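Local coordinates for protein taurocyamine kinase (Schistosoma mansoni, PDB 4WOE) that reversibly transfers phosphate between ATP and the guanidino compound taurocyamine, as a magnesium-dependent phosphagen kinase built from two repeated kinase units in one chain, at residues 410-415 against 425-430; 495-500 against 581-586; 181-186 against 214-219; 119-124 against 275-280. The protein carries 4 engineered substitutions. All coordinates share one frame; numbering follows the deposited sequence.

In the fold
The four contacts sample both kinase units of one chain. Interactions 3 and 4 belong to the first unit, where they share the eight-stranded antiparallel sheet and one ADP; their centres lie about 12 Å apart, and interaction 3 is nested inside the loop closed by interaction 4. Interactions 1 and 2 follow later in the chain, in series, in the second unit. Their centres are also about 12 Å apart, they are hydrogen-bonded through Thr427 O and Thr498 OG1, and both reach taurocyamine. Between the two pairs the centres are about 38 to 47 Å apart. Interactions 3 and 4 thus concern nucleotide binding, 1 and 2 taurocyamine binding, and interaction 2 also meets ADP.

Interaction 1: residues 410-415 against 425-430; sequences AHMIRN and PRTGEA. With 3S5 (Taurocyamine), chain F.
Arg426 lies against Asn415 and Met412 and carries its guanidinium on to the sulfonate of taurocyamine. Its backbone N donates to Met412 O at 3.0 Å, in the carbonyl plane and on a lone pair, which ties the loop to the helix. From there the side chain starts with CB near Asn415 ND2. CG is anti to the carbonyl carbon (chi1 -56°) and packs 3.7 Å from Asn415 ND2, the two side chains crossing at about a right angle. A bend at chi2 then turns the chain toward the ligand. NE and CZ run beside the substrate's guanidino atom N01, which stands over the centre of one guanidinium face, while Asn415 OD1 covers the opposite face and is itself bonded to Ser422. Helix 409-418 and the loop after it form one wall of the phosphagen kinase substrate pocket; Glu585 and Cys631, from the catalytic domain, also bind taurocyamine. At the tip, NH1 donates to ligand O08 at 2.9 Å and NH2 to ligand O09 at 2.8 Å, one sulfonate oxygen for each nitrogen. NH1 also donates to Pro425 O at 3.2 Å; that oxygen lies in the guanidinium plane, and these bonds together fix the rotation of the group. Elsewhere in the contact Met412 CG lies 4.1 Å from Pro425 CB, the two side chains pointing the same way, and Met412 SD meets Thr427 CG2.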
# COMPACT_ATOMS: atom_id res chain seq x y z
N ALA A 410 4.12 2.26 -21.40
CA ALA A 410 4.10 1.41 -20.22
C ALA A 410 3.57 2.17 -19.02
O ALA A 410 2.74 1.65 -18.27
CB ALA A 410 5.51 0.85 -19.91
N HIS A 411 4.05 3.40 -18.85
CA HIS A 411 3.49 4.35 -17.88
C HIS A 411 1.96 4.45 -17.89
O HIS A 411 1.32 4.46 -16.86
CB HIS A 411 4.06 5.75 -18.12
CG HIS A 411 5.37 6.01 -17.44
ND1 HIS A 411 6.52 6.36 -18.14
CD2 HIS A 411 5.71 6.02 -16.13
CE1 HIS A 411 7.51 6.56 -17.28
NE2 HIS A 411 7.04 6.36 -16.06
N MET A 412 1.35 4.57 -19.07
CA MET A 412 -0.07 4.89 -19.07
C MET A 412 -0.94 3.66 -18.91
O MET A 412 -2.11 3.79 -18.58
CB MET A 412 -0.47 5.68 -20.34
CG MET A 412 -0.57 4.91 -21.64
SD MET A 412 -1.01 6.03 -23.00
CE MET A 412 0.51 6.91 -23.31
N ILE A 413 -0.40 2.46 -19.09
CA ILE A 413 -1.24 1.28 -18.89
C ILE A 413 -1.02 0.69 -17.51
O ILE A 413 -1.73 -0.24 -17.12
CB ILE A 413 -0.99 0.19 -19.96
CG1 ILE A 413 0.28 -0.62 -19.65
CG2 ILE A 413 -0.93 0.79 -21.35
CD1 ILE A 413 0.36 -1.92 -20.43
N ARG A 414 -0.07 1.24 -16.75
CA ARG A 414 0.33 0.64 -15.49
C ARG A 414 -0.83 0.53 -14.47
O ARG A 414 -0.93 -0.48 -13.77
CB ARG A 414 1.50 1.41 -14.87
CG ARG A 414 2.15 0.66 -13.71
CD ARG A 414 3.22 1.50 -12.99
NE ARG A 414 3.96 0.64 -12.06
CZ ARG A 414 3.68 0.49 -10.76
NH1 ARG A 414 2.67 1.15 -10.20
NH2 ARG A 414 4.41 -0.34 -10.02
N ASN A 415 -1.70 1.54 -14.42
CA ASN A 415 -2.86 1.49 -13.51
C ASN A 415 -3.81 0.35 -13.88
O ASN A 415 -4.39 -0.30 -13.01
CB ASN A 415 -3.63 2.84 -13.51
CG ASN A 415 -4.35 3.13 -14.82
OD1 ASN A 415 -5.58 3.02 -14.91
ND2 ASN A 415 -3.59 3.49 -15.85
N PRO A 425 -6.53 4.20 -19.49
CA PRO A 425 -5.15 4.53 -19.12
C PRO A 425 -5.01 5.90 -18.43
O PRO A 425 -6.00 6.66 -18.34
CB PRO A 425 -4.43 4.54 -20.47
CG PRO A 425 -5.49 4.97 -21.44
CD PRO A 425 -6.76 4.31 -20.94
N ARG A 426 -3.81 6.22 -17.97
CA ARG A 426 -3.50 7.55 -17.45
C ARG A 426 -2.19 8.07 -18.05
O ARG A 426 -1.10 7.57 -17.73
CB ARG A 426 -3.40 7.54 -15.92
CG ARG A 426 -4.64 7.02 -15.22
CD ARG A 426 -5.78 8.03 -15.26
NE ARG A 426 -6.81 7.63 -14.31
CZ ARG A 426 -7.72 6.69 -14.54
NH1 ARG A 426 -7.77 6.07 -15.72
NH2 ARG A 426 -8.60 6.39 -13.59
N THR A 427 -2.28 9.09 -18.90
CA THR A 427 -1.12 9.52 -19.68
C THR A 427 -0.12 10.31 -18.82
O THR A 427 -0.46 10.74 -17.73
CB THR A 427 -1.54 10.38 -20.88
OG1 THR A 427 -2.18 11.56 -20.41
CG2 THR A 427 -2.52 9.62 -21.78
N GLY A 428 1.10 10.49 -19.33
CA GLY A 428 2.14 11.19 -18.60
C GLY A 428 2.35 12.67 -18.95
O GLY A 428 2.86 13.45 -18.12
N GLU A 429 1.96 13.05 -20.17
CA GLU A 429 2.03 14.44 -20.60
C GLU A 429 1.21 14.65 -21.89
O GLU A 429 0.80 13.68 -22.54
CB GLU A 429 3.48 14.90 -20.80
CG GLU A 429 4.18 14.44 -22.07
CD GLU A 429 5.51 15.18 -22.27
OE1 GLU A 429 5.51 16.42 -22.13
OE2 GLU A 429 6.54 14.52 -22.56
N ALA A 430 0.97 15.90 -22.23
CA ALA A 430 0.08 16.24 -23.34
C ALA A 430 0.59 15.65 -24.64
O ALA A 430 -0.20 15.22 -25.48
CB ALA A 430 -0.09 17.77 -23.45
N01 3S5 F . -10.01 9.22 -15.08
C02 3S5 F . -10.65 8.68 -14.09
N03 3S5 F . -10.57 9.22 -12.90
N04 3S5 F . -11.41 7.56 -14.28
C05 3S5 F . -11.57 6.88 -15.55
C06 3S5 F . -12.28 5.53 -15.32
S07 3S5 F . -11.19 4.28 -14.71
O08 3S5 F . -9.96 4.24 -15.61
O09 3S5 F . -10.75 4.59 -13.30
O10 3S5 F . -11.86 2.92 -14.70

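Interaction 2: residues 495-500 against 581-586; sequences LFPTIM and WVCEED. With 3S5 (Taurocyamine), chain F; ADP (adenosine-5'-diphosphate), chain D.
This is a buried packing contact without hydrogen bonds between the two segments: Pro497, in the loop before helix 502-517, is pressed onto the turn that leaves strand 578-582. Carbons of the proline ring meet backbone oxygens, with Pro497 CB 3.0 Å from Glu584 O and Pro497 CG 3.1 Å from Glu585 O. Pro497 CG also lies 4.0 Å from Cys583 SG. The same sulfur is met by Met500 SD at 3.7 Å; CG between the backbone N and carbonyl carbon (chi1 72°) and a chain straight at chi2 carry the thioether there. Loop 495-500 is drawn into a turn, since Phe496 O accepts from both Ile499 N and Met500 N. The turn it packs against belongs to the catalytic domain of the second phosphagen kinase unit and carries the carboxylate that grips the substrate. Glu585 starts away from the proline and runs extended to the substrate, CG anti to the backbone N (chi1 -171°), and takes two bonds from the taurocyamine guanidino group. Glu585 OE1 accepts from ligand N03 at 2.5 Å and Glu585 OE2 from ligand N01 at 2.7 Å, a paired grip that sets the rotation of the guanidino group. Glu584 OE2 in turn receives Glu585 N at 2.7 Å, from above the carboxylate plane. The Asp586 carboxylate forms a salt bridge with Arg589 and is hydrogen-bonded to Cys630 N, next to the predicted active-site Cys631.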
# COMPACT_ATOMS: atom_id res chain seq x y z
N LEU A 495 4.60 18.20 -17.01
CA LEU A 495 4.18 16.80 -16.96
C LEU A 495 2.93 16.66 -16.09
O LEU A 495 2.69 17.48 -15.21
CB LEU A 495 5.30 15.90 -16.42
CG LEU A 495 6.58 15.74 -17.25
CD1 LEU A 495 7.63 14.90 -16.51
CD2 LEU A 495 6.25 15.13 -18.61
N PHE A 496 2.15 15.61 -16.32
CA PHE A 496 0.94 15.34 -15.57
C PHE A 496 1.23 14.72 -14.18
O PHE A 496 2.33 14.22 -13.95
CB PHE A 496 0.03 14.43 -16.39
CG PHE A 496 -0.48 15.06 -17.66
CD1 PHE A 496 -0.44 16.45 -17.82
CD2 PHE A 496 -0.98 14.28 -18.69
CE1 PHE A 496 -0.90 17.04 -19.00
CE2 PHE A 496 -1.46 14.86 -19.86
CZ PHE A 496 -1.42 16.24 -20.02
N PRO A 497 0.24 14.75 -13.27
CA PRO A 497 0.47 14.28 -11.89
C PRO A 497 0.92 12.83 -11.79
O PRO A 497 1.38 12.43 -10.72
CB PRO A 497 -0.90 14.44 -11.23
CG PRO A 497 -1.53 15.55 -11.96
CD PRO A 497 -1.10 15.36 -13.40
N THR A 498 0.77 12.08 -12.88
CA THR A 498 1.20 10.68 -12.92
C THR A 498 2.71 10.55 -12.73
O THR A 498 3.18 9.84 -11.83
CB THR A 498 0.81 10.02 -14.26
OG1 THR A 498 1.12 10.93 -15.33
CG2 THR A 498 -0.68 9.70 -14.29
N ILE A 499 3.48 11.25 -13.57
CA ILE A 499 4.92 11.03 -13.60
C ILE A 499 5.77 12.27 -13.33
O ILE A 499 7.00 12.18 -13.26
CB ILE A 499 5.35 10.44 -14.96
CG1 ILE A 499 5.17 11.49 -16.08
CG2 ILE A 499 4.55 9.18 -15.23
CD1 ILE A 499 5.87 11.12 -17.38
N MET A 500 5.12 13.42 -13.17
CA MET A 500 5.84 14.66 -12.85
C MET A 500 6.67 14.53 -11.55
O MET A 500 6.33 13.77 -10.65
CB MET A 500 4.86 15.85 -12.74
CG MET A 500 3.96 15.87 -11.49
SD MET A 500 2.62 17.12 -11.56
CE MET A 500 3.51 18.63 -11.91
N TRP A 581 -9.34 21.57 -6.84
CA TRP A 581 -8.29 20.64 -6.43
C TRP A 581 -7.02 20.95 -7.19
O TRP A 581 -7.03 20.93 -8.42
CB TRP A 581 -8.68 19.20 -6.71
CG TRP A 581 -9.92 18.78 -6.09
CD1 TRP A 581 -10.57 19.37 -5.03
CD2 TRP A 581 -10.73 17.67 -6.49
NE1 TRP A 581 -11.72 18.68 -4.75
CE2 TRP A 581 -11.85 17.63 -5.63
CE3 TRP A 581 -10.61 16.70 -7.50
CZ2 TRP A 581 -12.84 16.65 -5.73
CZ3 TRP A 581 -11.61 15.72 -7.60
CH2 TRP A 581 -12.71 15.71 -6.73
N VAL A 582 -5.93 21.24 -6.49
CA VAL A 582 -4.66 21.43 -7.19
C VAL A 582 -3.88 20.13 -7.19
O VAL A 582 -3.62 19.55 -6.14
CB VAL A 582 -3.81 22.55 -6.58
CG1 VAL A 582 -2.46 22.64 -7.29
CG2 VAL A 582 -4.54 23.89 -6.67
N CYS A 583 -3.55 19.68 -8.40
CA CYS A 583 -2.69 18.53 -8.67
C CYS A 583 -3.13 17.20 -8.01
O CYS A 583 -2.35 16.55 -7.32
CB CYS A 583 -1.26 18.85 -8.25
SG CYS A 583 0.03 17.80 -9.02
N GLU A 584 -4.38 16.80 -8.24
CA GLU A 584 -4.81 15.44 -7.95
C GLU A 584 -4.56 14.58 -9.20
O GLU A 584 -3.42 14.29 -9.53
CB GLU A 584 -6.28 15.40 -7.51
CG GLU A 584 -6.71 14.05 -6.95
CD GLU A 584 -7.86 13.47 -7.72
OE1 GLU A 584 -8.52 12.55 -7.21
OE2 GLU A 584 -8.12 13.93 -8.86
N GLU A 585 -5.62 14.16 -9.88
CA GLU A 585 -5.43 13.41 -11.13
C GLU A 585 -4.93 14.33 -12.25
O GLU A 585 -4.00 13.99 -12.99
CB GLU A 585 -6.73 12.74 -11.54
CG GLU A 585 -6.58 11.77 -12.69
CD GLU A 585 -7.93 11.21 -13.15
OE1 GLU A 585 -8.78 10.88 -12.29
OE2 GLU A 585 -8.15 11.11 -14.38
N ASP A 586 -5.57 15.49 -12.37
CA ASP A 586 -5.09 16.52 -13.30
C ASP A 586 -4.49 17.70 -12.55
O ASP A 586 -4.61 17.80 -11.33
CB ASP A 586 -6.21 16.99 -14.22
CG ASP A 586 -6.61 15.92 -15.24
OD1 ASP A 586 -5.79 15.65 -16.13
OD2 ASP A 586 -7.72 15.34 -15.14
N01 3S5 F . -10.01 9.22 -15.08
C02 3S5 F . -10.65 8.68 -14.09
N03 3S5 F . -10.57 9.22 -12.90
N04 3S5 F . -11.41 7.56 -14.28
C05 3S5 F . -11.57 6.88 -15.55
C06 3S5 F . -12.28 5.53 -15.32
S07 3S5 F . -11.19 4.28 -14.71
O08 3S5 F . -9.96 4.24 -15.61
O09 3S5 F . -10.75 4.59 -13.30
O10 3S5 F . -11.86 2.92 -14.70
PB ADP D . -14.40 13.72 -10.58
O1B ADP D . -14.59 15.08 -9.93
O2B ADP D . -13.01 13.15 -10.36
O3B ADP D . -14.86 13.64 -12.01
PA ADP D . -15.13 11.51 -8.85
O1A ADP D . -16.24 10.51 -9.13
O2A ADP D . -13.68 11.16 -9.08
O3A ADP D . -15.49 12.82 -9.77
O5' ADP D . -15.25 11.99 -7.31
C5' ADP D . -15.07 13.35 -6.93
C4' ADP D . -15.94 13.72 -5.73
O4' ADP D . -17.03 14.54 -6.17
C3' ADP D . -16.55 12.51 -5.04
O3' ADP D . -16.52 12.74 -3.62
C2' ADP D . -18.00 12.51 -5.46
O2' ADP D . -18.83 11.94 -4.45
C1' ADP D . -18.24 14.00 -5.62
N9 ADP D . -19.43 14.32 -6.45
C8 ADP D . -19.61 14.04 -7.75
N7 ADP D . -20.82 14.50 -8.17
C5 ADP D . -21.44 15.07 -7.12
C6 ADP D . -22.73 15.75 -6.85
N6 ADP D . -23.65 15.91 -7.83
N1 ADP D . -22.96 16.21 -5.60
C2 ADP D . -22.06 16.06 -4.61
N3 ADP D . -20.87 15.46 -4.78
C4 ADP D . -20.51 14.95 -5.98

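Interaction 3: residues 181-186 against 214-219; sequences DHFLFR and NFLVWI. With ADP (adenosine-5'-diphosphate), chain C.
Trp218 is held by both its edge and its face. At the edge, Trp218 NE1 donates to Phe183 O at 2.8 Å, with the oxygen close to the indole plane and the donor in the carbonyl plane. Over one face stands Phe185, edge-on: its CD1 comes to 3.3 Å from Trp218 CD2, the ring planes are 87° apart, and the pair is a T-shaped stack. Phe185 CB adds a CH-pi contact over the six-membered ring, 4.0 Å from its centroid. With chi1 at 42°, Phe185 CG sits between its own backbone N and carbonyl carbon, which swings the ring edge over the indole beside CB. Beside this pair, Leu216 CD2 makes an off-centre CH-pi contact with the Phe183 ring, and Leu216 CD1 reaches Phe183 O at 3.2 Å. One shell out, Leu184 CD1 lies over the centre of the Phe185 ring, and strand 215-219 is paired with strands 206-210 and 225-232. On the loop side, helix 172-180 ends in a Schellman motif at His182, whose ND1 is hydrogen-bonded to ADP O2' at 2.6 Å and, at 3.2 Å, to ADP O3'. The chemistry is thus directional as well as apolar: the indole N-H and the T-shaped ring pair attach the loop to the sheet in one orientation, consistent with holding His182 at the ribose of the bound ADP.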
# COMPACT_ATOMS: atom_id res chain seq x y z
N ASP A 181 28.25 -4.93 12.77
CA ASP A 181 28.64 -6.02 11.86
C ASP A 181 27.48 -6.98 11.54
O ASP A 181 27.68 -7.99 10.86
CB ASP A 181 29.80 -6.84 12.46
CG ASP A 181 31.10 -6.05 12.60
OD1 ASP A 181 31.29 -5.03 11.89
OD2 ASP A 181 31.94 -6.47 13.43
N HIS A 182 26.30 -6.68 12.08
CA HIS A 182 25.07 -7.46 11.91
C HIS A 182 25.15 -8.84 12.57
O HIS A 182 24.47 -9.78 12.16
CB HIS A 182 24.73 -7.61 10.41
CG HIS A 182 24.64 -6.30 9.69
ND1 HIS A 182 23.48 -5.57 9.62
CD2 HIS A 182 25.58 -5.58 9.03
CE1 HIS A 182 23.70 -4.46 8.93
NE2 HIS A 182 24.97 -4.44 8.56
N PHE A 183 25.97 -8.94 13.62
CA PHE A 183 26.14 -10.20 14.34
C PHE A 183 25.28 -10.25 15.61
O PHE A 183 24.86 -11.33 16.02
CB PHE A 183 27.61 -10.41 14.73
CG PHE A 183 28.44 -11.10 13.67
CD1 PHE A 183 29.15 -12.25 13.97
CD2 PHE A 183 28.53 -10.58 12.39
CE1 PHE A 183 29.94 -12.88 13.02
CE2 PHE A 183 29.31 -11.20 11.42
CZ PHE A 183 30.01 -12.35 11.73
N LEU A 184 25.04 -9.10 16.23
CA LEU A 184 24.39 -9.07 17.54
C LEU A 184 23.10 -8.25 17.57
O LEU A 184 22.99 -7.23 16.87
CB LEU A 184 25.37 -8.53 18.58
CG LEU A 184 24.90 -8.59 20.03
CD1 LEU A 184 24.61 -10.04 20.42
CD2 LEU A 184 25.97 -8.00 20.92
N PHE A 185 22.14 -8.70 18.37
CA PHE A 185 20.94 -7.92 18.69
C PHE A 185 21.28 -6.56 19.32
O PHE A 185 22.38 -6.38 19.86
CB PHE A 185 20.02 -8.69 19.64
CG PHE A 185 20.76 -9.41 20.74
CD1 PHE A 185 20.95 -10.78 20.69
CD2 PHE A 185 21.27 -8.71 21.82
CE1 PHE A 185 21.62 -11.45 21.68
CE2 PHE A 185 21.96 -9.36 22.83
CZ PHE A 185 22.13 -10.74 22.76
N ARG A 186 20.34 -5.62 19.28
CA ARG A 186 20.52 -4.31 19.89
C ARG A 186 20.09 -4.30 21.37
O ARG A 186 19.72 -5.35 21.90
CB ARG A 186 19.74 -3.28 19.08
CG ARG A 186 20.07 -3.29 17.60
CD ARG A 186 19.25 -2.26 16.88
NE ARG A 186 19.24 -1.00 17.63
CZ ARG A 186 20.06 0.02 17.39
NH1 ARG A 186 20.96 -0.07 16.42
NH2 ARG A 186 19.98 1.12 18.12
N ASN A 214 30.32 -17.43 10.35
CA ASN A 214 29.17 -17.46 9.44
C ASN A 214 28.01 -18.28 10.04
O ASN A 214 27.10 -18.72 9.33
CB ASN A 214 29.57 -18.02 8.07
CG ASN A 214 30.10 -19.44 8.15
OD1 ASN A 214 29.97 -20.10 9.18
ND2 ASN A 214 30.69 -19.92 7.04
N PHE A 215 28.10 -18.51 11.35
CA PHE A 215 27.09 -19.23 12.13
C PHE A 215 27.13 -18.68 13.52
O PHE A 215 28.20 -18.61 14.13
CB PHE A 215 27.34 -20.74 12.17
CG PHE A 215 26.47 -21.49 13.16
CD1 PHE A 215 25.20 -21.95 12.80
CD2 PHE A 215 26.92 -21.74 14.46
CE1 PHE A 215 24.40 -22.63 13.70
CE2 PHE A 215 26.12 -22.43 15.37
CZ PHE A 215 24.85 -22.88 14.99
N LEU A 216 25.97 -18.31 14.06
CA LEU A 216 25.98 -17.76 15.40
C LEU A 216 24.66 -17.98 16.13
O LEU A 216 23.61 -18.17 15.52
CB LEU A 216 26.35 -16.28 15.33
CG LEU A 216 25.46 -15.35 14.52
CD1 LEU A 216 24.71 -14.48 15.47
CD2 LEU A 216 26.28 -14.51 13.54
N VAL A 217 24.74 -17.98 17.46
CA VAL A 217 23.58 -18.26 18.28
C VAL A 217 23.38 -17.20 19.34
O VAL A 217 24.31 -16.89 20.09
CB VAL A 217 23.69 -19.61 18.99
CG1 VAL A 217 22.42 -19.87 19.80
CG2 VAL A 217 23.94 -20.74 17.98
N TRP A 218 22.18 -16.63 19.41
CA TRP A 218 21.82 -15.73 20.50
C TRP A 218 21.07 -16.52 21.58
O TRP A 218 20.08 -17.19 21.29
CB TRP A 218 20.94 -14.58 20.02
CG TRP A 218 21.50 -13.74 18.92
CD1 TRP A 218 22.79 -13.71 18.47
CD2 TRP A 218 20.77 -12.80 18.11
NE1 TRP A 218 22.90 -12.80 17.43
CE2 TRP A 218 21.68 -12.23 17.20
CE3 TRP A 218 19.43 -12.38 18.08
CZ2 TRP A 218 21.29 -11.27 16.26
CZ3 TRP A 218 19.05 -11.43 17.15
CH2 TRP A 218 19.98 -10.88 16.26
N ILE A 219 21.54 -16.41 22.81
CA ILE A 219 20.93 -17.10 23.94
C ILE A 219 20.12 -16.14 24.80
O ILE A 219 20.66 -15.12 25.28
CB ILE A 219 22.00 -17.78 24.82
CG1 ILE A 219 22.86 -18.73 23.98
CG2 ILE A 219 21.33 -18.49 26.00
CD1 ILE A 219 23.80 -19.59 24.79
PB ADP C . 15.63 -11.15 12.80
O1B ADP C . 14.26 -10.76 13.31
O2B ADP C . 16.71 -11.16 13.87
O3B ADP C . 15.63 -12.37 11.87
PA ADP C . 16.12 -8.36 12.22
O1A ADP C . 15.75 -8.17 13.67
O2A ADP C . 15.38 -7.62 11.14
O3A ADP C . 16.06 -9.93 11.83
O5' ADP C . 17.69 -8.07 12.07
C5' ADP C . 18.60 -8.02 13.18
C4' ADP C . 20.01 -7.97 12.61
O4' ADP C . 20.16 -8.95 11.56
C3' ADP C . 20.30 -6.62 11.96
O3' ADP C . 21.67 -6.30 12.21
C2' ADP C . 20.16 -6.89 10.48
O2' ADP C . 20.93 -5.99 9.68
C1' ADP C . 20.70 -8.30 10.39
N9 ADP C . 20.32 -8.94 9.11
C8 ADP C . 19.10 -9.39 8.73
N7 ADP C . 19.13 -9.91 7.47
C5 ADP C . 20.40 -9.80 7.03
C6 ADP C . 21.12 -10.16 5.78
N6 ADP C . 20.46 -10.75 4.75
N1 ADP C . 22.45 -9.88 5.72
C2 ADP C . 23.09 -9.28 6.75
N3 ADP C . 22.50 -8.94 7.91
C4 ADP C . 21.18 -9.16 8.10

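Interaction 4: residues 119-124 against 275-280; sequences STRVRL and TLRASV. With ADP (adenosine-5'-diphosphate), chain C.
Neighbouring strands 117-126 and 277-283 of the first unit's catalytic sheet form the floor of the ADP site. They run antiparallel, and two hydrogen-bonded pairs join them: Arg121 with Ser279, whose Ser279 N to Arg121 O bond is 2.6 Å, and Arg123 with Arg277. The face bearing these four residues meets the nucleotide. Three arginines converge on one β-phosphate oxygen, ADP O3B, which accepts from Arg121 NH1, Arg123 NE (2.6 Å) and Arg277 NE (2.9 Å). Arg121 reaches it with a chain extended as far as NE, CG anti to the backbone N (chi1 -179°), its CD lying against the adenine and ADP O4' over one guanidinium face. Arg123 instead bends at chi2, and Arg277 CB covers the centre of its guanidinium face; Asp320 forms a salt bridge with Arg277. The diphosphate's negative charge probably offsets the closeness of the arginines. A water links Arg121 NH1, Arg277 O and Ser279 OG. At the adenine, Ser119 OG donates to ADP N1 at 2.5 Å, Ser279 OG to ADP N7 at 2.8 Å, and ADP N6 donates to Ser119 O at 3.2 Å, so both rings are hydrogen-bonded. On the face of Val122 and Ala278 these two side chains meet, next to helices 236-250 and 331-355; Leu276 packs against Val122 and Leu124. Arginines gathered on an antiparallel sheet around the nucleotide phosphates are characteristic of the phosphagen kinase active site.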
# COMPACT_ATOMS: atom_id res chain seq x y z
N SER A 119 24.43 -9.43 1.24
CA SER A 119 24.57 -10.56 2.16
C SER A 119 23.28 -11.38 2.30
O SER A 119 22.19 -10.89 2.04
CB SER A 119 25.01 -10.06 3.54
OG SER A 119 24.13 -9.05 4.01
N THR A 120 23.43 -12.64 2.71
CA THR A 120 22.31 -13.57 2.82
C THR A 120 22.30 -14.22 4.20
O THR A 120 23.33 -14.61 4.73
CB THR A 120 22.38 -14.65 1.73
OG1 THR A 120 22.44 -14.01 0.45
CG2 THR A 120 21.15 -15.57 1.78
N ARG A 121 21.13 -14.32 4.79
CA ARG A 121 21.00 -14.73 6.18
C ARG A 121 19.77 -15.62 6.34
O ARG A 121 18.72 -15.33 5.76
CB ARG A 121 20.89 -13.48 7.06
CG ARG A 121 20.78 -13.69 8.58
CD ARG A 121 20.75 -12.31 9.24
NE ARG A 121 20.57 -12.31 10.69
CZ ARG A 121 19.39 -12.43 11.31
NH1 ARG A 121 18.28 -12.61 10.60
NH2 ARG A 121 19.34 -12.39 12.64
N VAL A 122 19.89 -16.72 7.08
CA VAL A 122 18.69 -17.48 7.46
C VAL A 122 18.70 -17.70 8.97
O VAL A 122 19.73 -18.04 9.54
CB VAL A 122 18.60 -18.86 6.72
CG1 VAL A 122 17.24 -19.52 7.01
CG2 VAL A 122 18.78 -18.69 5.23
N ARG A 123 17.56 -17.49 9.63
CA ARG A 123 17.51 -17.80 11.06
C ARG A 123 16.28 -18.56 11.49
O ARG A 123 15.23 -18.48 10.87
CB ARG A 123 17.62 -16.52 11.91
CG ARG A 123 16.44 -15.57 11.80
CD ARG A 123 15.35 -15.73 12.88
NE ARG A 123 14.49 -14.55 12.82
CZ ARG A 123 13.16 -14.55 12.81
NH1 ARG A 123 12.49 -15.69 12.89
NH2 ARG A 123 12.51 -13.40 12.74
N LEU A 124 16.45 -19.26 12.60
CA LEU A 124 15.41 -20.03 13.28
C LEU A 124 15.33 -19.56 14.72
O LEU A 124 16.27 -18.96 15.22
CB LEU A 124 15.75 -21.53 13.28
CG LEU A 124 15.91 -22.28 11.97
CD1 LEU A 124 16.39 -23.71 12.22
CD2 LEU A 124 14.57 -22.25 11.26
N THR A 275 9.33 -20.82 12.26
CA THR A 275 10.14 -19.75 12.88
C THR A 275 11.23 -19.22 11.91
O THR A 275 12.10 -18.43 12.30
CB THR A 275 10.83 -20.21 14.20
OG1 THR A 275 12.07 -20.87 13.90
CG2 THR A 275 9.93 -21.15 14.99
N LEU A 276 11.17 -19.66 10.65
CA LEU A 276 12.25 -19.44 9.69
C LEU A 276 12.12 -18.11 8.93
O LEU A 276 11.09 -17.81 8.31
CB LEU A 276 12.29 -20.61 8.71
CG LEU A 276 13.55 -20.91 7.88
CD1 LEU A 276 13.62 -22.38 7.54
CD2 LEU A 276 13.54 -20.10 6.62
N ARG A 277 13.19 -17.32 8.96
CA ARG A 277 13.24 -16.10 8.17
C ARG A 277 14.52 -16.10 7.34
O ARG A 277 15.61 -15.92 7.88
CB ARG A 277 13.18 -14.86 9.08
CG ARG A 277 13.03 -13.55 8.32
CD ARG A 277 12.89 -12.36 9.28
NE ARG A 277 14.14 -11.65 9.50
CZ ARG A 277 14.66 -10.78 8.63
NH1 ARG A 277 15.80 -10.17 8.91
NH2 ARG A 277 14.04 -10.52 7.48
N ALA A 278 14.38 -16.34 6.05
CA ALA A 278 15.50 -16.28 5.12
C ALA A 278 15.55 -14.91 4.43
O ALA A 278 14.56 -14.47 3.83
CB ALA A 278 15.41 -17.39 4.09
N SER A 279 16.68 -14.22 4.52
CA SER A 279 16.73 -12.85 4.02
C SER A 279 17.98 -12.53 3.22
O SER A 279 19.04 -13.15 3.40
CB SER A 279 16.64 -11.87 5.18
OG SER A 279 17.86 -11.87 5.90
N VAL A 280 17.84 -11.55 2.34
CA VAL A 280 18.96 -10.87 1.72
C VAL A 280 18.93 -9.40 2.10
O VAL A 280 17.87 -8.87 2.43
CB VAL A 280 18.94 -10.96 0.18
CG1 VAL A 280 19.06 -12.40 -0.27
CG2 VAL A 280 17.66 -10.31 -0.38
PB ADP C . 15.63 -11.15 12.80
O1B ADP C . 14.26 -10.76 13.31
O2B ADP C . 16.71 -11.16 13.87
O3B ADP C . 15.63 -12.37 11.87
PA ADP C . 16.12 -8.36 12.22
O1A ADP C . 15.75 -8.17 13.67
O2A ADP C . 15.38 -7.62 11.14
O3A ADP C . 16.06 -9.93 11.83
O5' ADP C . 17.69 -8.07 12.07
C5' ADP C . 18.60 -8.02 13.18
C4' ADP C . 20.01 -7.97 12.61
O4' ADP C . 20.16 -8.95 11.56
C3' ADP C . 20.30 -6.62 11.96
O3' ADP C . 21.67 -6.30 12.21
C2' ADP C . 20.16 -6.89 10.48
O2' ADP C . 20.93 -5.99 9.68
C1' ADP C . 20.70 -8.30 10.39
N9 ADP C . 20.32 -8.94 9.11
C8 ADP C . 19.10 -9.39 8.73
N7 ADP C . 19.13 -9.91 7.47
C5 ADP C . 20.40 -9.80 7.03
C6 ADP C . 21.12 -10.16 5.78
N6 ADP C . 20.46 -10.75 4.75
N1 ADP C . 22.45 -9.88 5.72
C2 ADP C . 23.09 -9.28 6.75
N3 ADP C . 22.50 -8.94 7.91
C4 ADP C . 21.18 -9.16 8.10
O HOH W 1 17.21 -13.55 8.12